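Local structure of putative pyridoxal phosphate-dependent transferase (Clostridium difficile, 4DQ6) at residues A[88-99]-A[247-258]. The protein is a putative pyridoxal phosphate-dependent transferase of the class I and II aminotransferase family and binds pyridoxal-5'-phosphate. Residues are numbered along the deposited sequence; the frame is centred on the assembly and turned at random.
Sequences IKSEWLIYSPGV and SSYVVLPDEKDY. With PLP (pyridoxal-5'-phosphate), chain C.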
ATOM      1  N   ILE A  88       3.097   2.891  25.393  1.00 20.46           N
ATOM      2  CA  ILE A  88       3.528   3.801  24.329  1.00 20.03           C
ATOM      3  C   ILE A  88       2.575   4.986  24.231  1.00 19.99           C
ATOM      4  O   ILE A  88       1.511   5.018  24.891  1.00 21.13           O
ATOM      5  CB  ILE A  88       3.616   3.099  22.952  1.00 17.48           C
ATOM      6  CG1 ILE A  88       2.236   2.647  22.401  1.00 17.61           C
ATOM      7  CG2 ILE A  88       4.553   1.886  23.032  1.00 18.17           C
ATOM      8  CD1 ILE A  88       2.187   2.558  20.840  1.00 17.53           C
ATOM      9  N   LYS A  89       2.982   5.991  23.448  1.00 19.91           N
ATOM     10  CA  LYS A  89       2.102   7.111  23.139  1.00 21.28           C
ATOM     11  C   LYS A  89       1.604   6.929  21.712  1.00 19.46           C
ATOM     12  O   LYS A  89       2.363   6.536  20.844  1.00 18.54           O
ATOM     13  CB  LYS A  89       2.846   8.417  23.258  1.00 23.84           C
ATOM     14  CG  LYS A  89       3.258   8.708  24.711  1.00 27.21           C
ATOM     15  CD  LYS A  89       4.053  10.005  24.798  1.00 30.80           C
ATOM     16  CE  LYS A  89       4.660  10.216  26.179  1.00 34.96           C
ATOM     17  NZ  LYS A  89       3.655  10.518  27.231  1.00 40.37           N
ATOM     18  N   SER A  90       0.338   7.269  21.476  1.00 19.81           N
ATOM     19  CA  SER A  90      -0.256   7.203  20.136  1.00 18.38           C
ATOM     20  C   SER A  90       0.514   8.074  19.156  1.00 18.02           C
ATOM     21  O   SER A  90       0.639   7.754  17.981  1.00 17.76           O
ATOM     22  CB  SER A  90      -1.715   7.629  20.151  1.00 19.63           C
ATOM     23  OG  SER A  90      -1.902   8.956  20.652  1.00 21.27           O
ATOM     24  N   GLU A  91       1.109   9.149  19.673  1.00 19.24           N
ATOM     25  CA  GLU A  91       1.907  10.047  18.838  1.00 19.69           C
ATOM     26  C   GLU A  91       3.170   9.420  18.255  1.00 18.73           C
ATOM     27  O   GLU A  91       3.751   9.994  17.351  1.00 19.17           O
ATOM     28  CB  GLU A  91       2.325  11.295  19.642  1.00 22.51           C
ATOM     29  CG  GLU A  91       1.151  12.183  20.026  1.00 25.08           C
ATOM     30  CD  GLU A  91       0.448  11.835  21.322  1.00 25.96           C
ATOM     31  OE1 GLU A  91       0.677  10.783  21.964  1.00 25.01           O
ATOM     32  OE2 GLU A  91      -0.389  12.713  21.723  1.00 31.19           O
ATOM     33  N   TRP A  92       3.602   8.290  18.786  1.00 17.32           N
ATOM     34  CA  TRP A  92       4.757   7.590  18.276  1.00 16.81           C
ATOM     35  C   TRP A  92       4.490   6.725  17.081  1.00 15.89           C
ATOM     36  O   TRP A  92       5.465   6.194  16.477  1.00 16.26           O
ATOM     37  CB  TRP A  92       5.358   6.736  19.329  1.00 17.00           C
ATOM     38  CG  TRP A  92       5.815   7.442  20.574  1.00 17.43           C
ATOM     39  CD1 TRP A  92       5.959   8.792  20.766  1.00 18.54           C
ATOM     40  CD2 TRP A  92       6.249   6.808  21.814  1.00 18.25           C
ATOM     41  NE1 TRP A  92       6.453   9.055  22.022  1.00 19.18           N
ATOM     42  CE2 TRP A  92       6.648   7.900  22.704  1.00 18.86           C
ATOM     43  CE3 TRP A  92       6.403   5.495  22.244  1.00 17.99           C
ATOM     44  CZ2 TRP A  92       7.127   7.643  24.015  1.00 19.79           C
ATOM     45  CZ3 TRP A  92       6.892   5.265  23.549  1.00 19.07           C
ATOM     46  CH2 TRP A  92       7.232   6.311  24.397  1.00 19.48           C
ATOM     47  N   LEU A  93       3.218   6.539  16.662  1.00 15.16           N
ATOM     48  CA  LEU A  93       2.874   5.537  15.684  1.00 14.95           C
ATOM     49  C   LEU A  93       2.809   6.084  14.285  1.00 14.02           C
ATOM     50  O   LEU A  93       2.163   7.094  14.053  1.00 14.63           O
ATOM     51  CB  LEU A  93       1.513   4.922  16.029  1.00 15.82           C
ATOM     52  CG  LEU A  93       1.450   4.041  17.262  1.00 16.33           C
ATOM     53  CD1 LEU A  93       0.037   3.787  17.797  1.00 16.57           C
ATOM     54  CD2 LEU A  93       2.216   2.755  16.987  1.00 16.59           C
ATOM     55  N   ILE A  94       3.463   5.356  13.357  1.00 13.66           N
ATOM     56  CA  ILE A  94       3.325   5.595  11.921  1.00 13.83           C
ATOM     57  C   ILE A  94       2.744   4.352  11.230  1.00 13.28           C
ATOM     58  O   ILE A  94       3.204   3.229  11.469  1.00 13.32           O
ATOM     59  CB  ILE A  94       4.667   6.002  11.248  1.00 14.50           C
ATOM     60  CG1 ILE A  94       5.041   7.337  11.852  1.00 14.72           C
ATOM     61  CG2 ILE A  94       4.558   6.043   9.722  1.00 14.92           C
ATOM     62  CD1 ILE A  94       6.328   7.876  11.240  1.00 15.55           C
ATOM     63  N   TYR A  95       1.719   4.571  10.383  1.00 13.22           N
ATOM     64  CA  TYR A  95       1.141   3.514   9.534  1.00 13.30           C
ATOM     65  C   TYR A  95       2.139   3.101   8.455  1.00 13.87           C
ATOM     66  O   TYR A  95       2.740   3.971   7.809  1.00 13.89           O
ATOM     67  CB  TYR A  95      -0.098   4.064   8.829  1.00 14.51           C
ATOM     68  CG  TYR A  95      -0.543   3.234   7.648  1.00 13.83           C
ATOM     69  CD1 TYR A  95      -1.252   2.012   7.833  1.00 14.96           C
ATOM     70  CD2 TYR A  95      -0.252   3.608   6.348  1.00 13.82           C
ATOM     71  CE1 TYR A  95      -1.585   1.211   6.761  1.00 14.18           C
ATOM     72  CE2 TYR A  95      -0.581   2.788   5.272  1.00 14.04           C
ATOM     73  CZ  TYR A  95      -1.251   1.609   5.473  1.00 14.26           C
ATOM     74  OH  TYR A  95      -1.602   0.815   4.370  1.00 16.37           O
ATOM     75  N   SER A  96       2.199   1.812   8.136  1.00 13.21           N
ATOM     76  CA  SER A  96       2.891   1.324   6.960  1.00 13.72           C
ATOM     77  C   SER A  96       2.069   0.162   6.380  1.00 13.98           C
ATOM     78  O   SER A  96       1.491  -0.610   7.179  1.00 13.00           O
ATOM     79  CB  SER A  96       4.284   0.886   7.326  1.00 14.04           C
ATOM     80  OG  SER A  96       4.990   0.359   6.194  1.00 12.65           O
ATOM     81  N   PRO A  97       2.070   0.011   5.051  1.00 14.19           N
ATOM     82  CA  PRO A  97       1.328  -1.177   4.518  1.00 14.63           C
ATOM     83  C   PRO A  97       1.985  -2.484   4.925  1.00 15.13           C
ATOM     84  O   PRO A  97       1.403  -3.543   4.809  1.00 16.16           O
ATOM     85  CB  PRO A  97       1.315  -0.950   3.022  1.00 16.00           C
ATOM     86  CG  PRO A  97       2.386  -0.010   2.791  1.00 16.34           C
ATOM     87  CD  PRO A  97       2.530   0.890   3.975  1.00 15.81           C
ATOM     88  N   GLY A  98       3.240  -2.443   5.281  1.00 14.13           N
ATOM     89  CA  GLY A  98       4.014  -3.621   5.705  1.00 15.09           C
ATOM     90  C   GLY A  98       5.269  -3.296   6.484  1.00 15.18           C
ATOM     91  O   GLY A  98       5.827  -2.161   6.478  1.00 15.67           O
ATOM     92  N   VAL A  99       5.782  -4.320   7.144  1.00 15.19           N
ATOM     93  CA  VAL A  99       7.005  -4.161   7.911  1.00 15.00           C
ATOM     94  C   VAL A  99       8.169  -3.884   7.015  1.00 14.86           C
ATOM     95  O   VAL A  99       8.945  -2.975   7.322  1.00 13.78           O
ATOM     96  CB  VAL A  99       7.245  -5.403   8.786  1.00 16.09           C
ATOM     97  CG1 VAL A  99       8.652  -5.397   9.392  1.00 15.98           C
ATOM     98  CG2 VAL A  99       6.159  -5.444   9.877  1.00 15.97           C
ATOM     99  N   SER A 247      -1.672  -4.053   6.780  1.00 16.42           N
ATOM    100  CA  SER A 247      -1.660  -3.093   7.877  1.00 18.95           C
ATOM    101  C   SER A 247      -0.493  -3.386   8.742  1.00 15.94           C
ATOM    102  O   SER A 247      -0.305  -4.522   9.165  1.00 16.24           O
ATOM    103  CB  SER A 247      -2.926  -3.319   8.713  1.00 20.23           C
ATOM    104  OG  SER A 247      -2.965  -2.564   9.941  1.00 23.28           O
ATOM    105  N   SER A 248       0.301  -2.360   9.098  1.00 13.62           N
ATOM    106  CA  SER A 248       1.337  -2.528  10.077  1.00 13.64           C
ATOM    107  C   SER A 248       1.599  -1.136  10.668  1.00 13.16           C
ATOM    108  O   SER A 248       1.047  -0.119  10.230  1.00 12.61           O
ATOM    109  CB  SER A 248       2.574  -3.120   9.483  1.00 13.40           C
ATOM    110  OG  SER A 248       3.255  -2.170   8.710  1.00 15.27           O
ATOM    111  N   TYR A 249       2.420  -1.089  11.700  1.00 12.36           N
ATOM    112  CA  TYR A 249       2.756   0.170  12.343  1.00 12.88           C
ATOM    113  C   TYR A 249       4.201   0.143  12.815  1.00 12.39           C
ATOM    114  O   TYR A 249       4.763  -0.927  13.038  1.00 12.35           O
ATOM    115  CB  TYR A 249       1.762   0.528  13.466  1.00 13.23           C
ATOM    116  CG  TYR A 249       1.585  -0.544  14.507  1.00 13.93           C
ATOM    117  CD1 TYR A 249       0.598  -1.525  14.318  1.00 15.25           C
ATOM    118  CD2 TYR A 249       2.361  -0.612  15.687  1.00 14.59           C
ATOM    119  CE1 TYR A 249       0.364  -2.514  15.233  1.00 14.73           C
ATOM    120  CE2 TYR A 249       2.111  -1.632  16.622  1.00 15.01           C
ATOM    121  CZ  TYR A 249       1.134  -2.586  16.360  1.00 14.78           C
ATOM    122  OH  TYR A 249       0.925  -3.576  17.301  1.00 16.89           O
ATOM    123  N   VAL A 250       4.770   1.341  12.965  1.00 12.37           N
ATOM    124  CA  VAL A 250       6.068   1.552  13.492  1.00 12.29           C
ATOM    125  C   VAL A 250       5.928   2.415  14.719  1.00 13.13           C
ATOM    126  O   VAL A 250       5.180   3.412  14.725  1.00 12.93           O
ATOM    127  CB  VAL A 250       6.874   2.254  12.398  1.00 12.93           C
ATOM    128  CG1 VAL A 250       8.359   2.231  12.788  1.00 13.17           C
ATOM    129  CG2 VAL A 250       6.745   1.601  11.038  1.00 13.47           C
ATOM    130  N   VAL A 251       6.758   2.115  15.714  1.00 12.86           N
ATOM    131  CA  VAL A 251       6.724   2.839  16.979  1.00 13.68           C
ATOM    132  C   VAL A 251       8.050   3.611  17.027  1.00 13.97           C
ATOM    133  O   VAL A 251       9.154   2.977  17.152  1.00 15.11           O
ATOM    134  CB  VAL A 251       6.606   1.947  18.220  1.00 13.73           C
ATOM    135  CG1 VAL A 251       6.587   2.823  19.459  1.00 14.56           C
ATOM    136  CG2 VAL A 251       5.366   1.049  18.102  1.00 13.97           C
ATOM    137  N   LEU A 252       7.986   4.948  17.006  1.00 15.48           N
ATOM    138  CA  LEU A 252       9.218   5.771  17.000  1.00 15.56           C
ATOM    139  C   LEU A 252       9.140   6.805  18.157  1.00 17.16           C
ATOM    140  O   LEU A 252       8.592   7.886  18.024  1.00 17.58           O
ATOM    141  CB  LEU A 252       9.394   6.421  15.644  1.00 15.57           C
ATOM    142  CG  LEU A 252       9.240   5.595  14.398  1.00 15.32           C
ATOM    143  CD1 LEU A 252       7.831   5.773  13.797  1.00 15.65           C
ATOM    144  CD2 LEU A 252      10.319   5.966  13.396  1.00 15.16           C
ATOM    145  N   PRO A 253       9.721   6.433  19.306  1.00 18.03           N
ATOM    146  CA  PRO A 253       9.707   7.320  20.487  1.00 19.31           C
ATOM    147  C   PRO A 253      10.558   8.573  20.336  1.00 21.02           C
ATOM    148  O   PRO A 253      10.353   9.521  21.079  1.00 22.68           O
ATOM    149  CB  PRO A 253      10.250   6.412  21.604  1.00 19.52           C
ATOM    150  CG  PRO A 253       9.980   5.025  21.129  1.00 18.98           C
ATOM    151  CD  PRO A 253      10.235   5.094  19.650  1.00 18.07           C
ATOM    152  N   ASP A 254      11.510   8.570  19.422  1.00 20.88           N
ATOM    153  CA  ASP A 254      12.335   9.758  19.174  1.00 21.98           C
ATOM    154  C   ASP A 254      11.694  10.586  18.063  1.00 21.26           C
ATOM    155  O   ASP A 254      11.510  10.125  16.939  1.00 20.10           O
ATOM    156  CB  ASP A 254      13.762   9.324  18.847  1.00 23.87           C
ATOM    157  CG  ASP A 254      14.698  10.499  18.633  1.00 27.52           C
ATOM    158  OD1 ASP A 254      14.306  11.504  18.067  1.00 30.58           O
ATOM    159  OD2 ASP A 254      15.864  10.430  19.046  1.00 30.65           O
ATOM    160  N   GLU A 255      11.311  11.814  18.374  1.00 22.90           N
ATOM    161  CA  GLU A 255      10.603  12.633  17.395  1.00 23.48           C
ATOM    162  C   GLU A 255      11.383  12.892  16.107  1.00 22.39           C
ATOM    163  O   GLU A 255      10.798  13.123  15.062  1.00 21.11           O
ATOM    164  CB  GLU A 255      10.094  13.949  17.974  1.00 27.14           C
ATOM    165  CG  GLU A 255      11.119  14.850  18.573  1.00 32.36           C
ATOM    166  CD  GLU A 255      10.444  15.752  19.594  1.00 37.60           C
ATOM    167  OE1 GLU A 255       9.338  16.275  19.263  1.00 41.80           O
ATOM    168  OE2 GLU A 255      11.004  15.922  20.711  1.00 45.82           O
ATOM    169  N   LYS A 256      12.703  12.870  16.173  1.00 22.74           N
ATOM    170  CA  LYS A 256      13.511  13.069  14.945  1.00 22.63           C
ATOM    171  C   LYS A 256      13.458  11.896  13.984  1.00 20.58           C
ATOM    172  O   LYS A 256      13.415  12.096  12.778  1.00 20.72           O
ATOM    173  CB  LYS A 256      14.964  13.335  15.260  1.00 26.51           C
ATOM    174  CG  LYS A 256      15.180  14.585  16.068  1.00 29.26           C
ATOM    175  CD  LYS A 256      16.655  14.747  16.373  1.00 31.70           C
ATOM    176  CE  LYS A 256      17.485  15.035  15.122  1.00 33.37           C
ATOM    177  NZ  LYS A 256      18.730  15.796  15.484  1.00 36.14           N
ATOM    178  N   ASP A 257      13.436  10.694  14.547  1.00 19.52           N
ATOM    179  CA  ASP A 257      13.129   9.472  13.765  1.00 19.67           C
ATOM    180  C   ASP A 257      11.717   9.468  13.208  1.00 18.66           C
ATOM    181  O   ASP A 257      11.505   9.099  12.026  1.00 17.61           O
ATOM    182  CB  ASP A 257      13.288   8.217  14.624  1.00 20.58           C
ATOM    183  CG  ASP A 257      14.695   7.958  15.071  1.00 23.11           C
ATOM    184  OD1 ASP A 257      15.723   8.443  14.457  1.00 26.73           O
ATOM    185  OD2 ASP A 257      14.799   7.173  16.045  1.00 25.10           O
ATOM    186  N   TYR A 258      10.751   9.866  14.047  1.00 18.14           N
ATOM    187  CA  TYR A 258       9.390   9.945  13.573  1.00 18.44           C
ATOM    188  C   TYR A 258       9.330  10.818  12.326  1.00 17.77           C
ATOM    189  O   TYR A 258       8.710  10.475  11.307  1.00 17.62           O
ATOM    190  CB  TYR A 258       8.470  10.434  14.691  1.00 18.68           C
ATOM    191  CG  TYR A 258       7.049  10.515  14.318  1.00 19.32           C
ATOM    192  CD1 TYR A 258       6.608  11.568  13.556  1.00 20.39           C
ATOM    193  CD2 TYR A 258       6.132   9.556  14.736  1.00 20.39           C
ATOM    194  CE1 TYR A 258       5.297  11.674  13.189  1.00 22.16           C
ATOM    195  CE2 TYR A 258       4.825   9.652  14.337  1.00 20.81           C
ATOM    196  CZ  TYR A 258       4.428  10.712  13.569  1.00 21.95           C
ATOM    197  OH  TYR A 258       3.112  10.883  13.153  1.00 25.49           O
TER
HETATM  198  N1  PLP C 401       8.907  -9.683   9.352  1.00 18.65           N
HETATM  199  C2  PLP C 401       9.024 -11.013   9.670  1.00 17.65           C
HETATM  200  C2A PLP C 401      10.046 -11.561  10.620  1.00 17.10           C
HETATM  201  C3  PLP C 401       8.128 -11.992   9.098  1.00 20.79           C
HETATM  202  O3  PLP C 401       8.252 -13.281   9.384  1.00 22.34           O
HETATM  203  C4  PLP C 401       7.095 -11.541   8.178  1.00 20.20           C
HETATM  204  C4A PLP C 401       6.166 -12.518   7.505  1.00 26.28           C
HETATM  205  C5  PLP C 401       7.030 -10.115   7.899  1.00 21.50           C
HETATM  206  C6  PLP C 401       7.958  -9.232   8.498  1.00 19.17           C
HETATM  207  C5A PLP C 401       5.950  -9.634   6.981  1.00 23.90           C
HETATM  208  O4P PLP C 401       6.429  -8.436   6.468  1.00 31.94           O
HETATM  209  P   PLP C 401       5.351  -7.542   5.655  1.00 33.76           P
HETATM  210  O1P PLP C 401       4.530  -6.898   6.717  1.00 22.43           O
HETATM  211  O2P PLP C 401       6.338  -6.610   4.844  1.00 26.52           O
HETATM  212  O3P PLP C 401       4.531  -8.606   4.862  1.00 30.25           O
HETATM  213  O   HOH W   1       2.313  11.797  15.784  1.00 24.03           O
HETATM  214  O   HOH W   2       0.740  -5.734   6.151  1.00 22.75           O
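Pro-253 lies over one face of the Trp-92 indole, its CA 3.7 Å from the centroid of the five-membered ring (CH-pi). The opposite face carries the backbone of Ile-88 and Lys-89, toward the rim. Val-251 CG1 sits at the ring edge. The Tyr-258 ring takes Ile-94 CD1 over the centre of one face, 3.9 Å from its centroid. Trp-92 O lies in plane at that ring's edge and accepts from Leu-252 N. Ile-94 CG1 stands anti to its own carbonyl carbon (chi1 -65°), which brings it within 3.4 Å of Tyr-258 CE2. Ile-94 CD1 meets Leu-252 CD1 at 3.6 Å. Strands 93-96 and 248-251 pair antiparallel at one margin of the seven-stranded mixed sheet, as in the large domain of fold type I pyridoxal phosphate enzymes. Ile-94 and Val-250 exchange two backbone hydrogen bonds. On the sheet face opposite Ile-94, Leu-93 CD2 lies 3.6 Å from Tyr-249 CD2. At the cofactor end, Ser-248 OG donates to Ser-96 O at 2.8 Å, from above the carbonyl plane. Ser-96 OG donates to Gly-98 O at 2.7 Å. Gly-98 is at the N-cap position of the next helix, and Val-99 N donates a nearly straight hydrogen bond (169°) to O1P of pyridoxal-5'-phosphate.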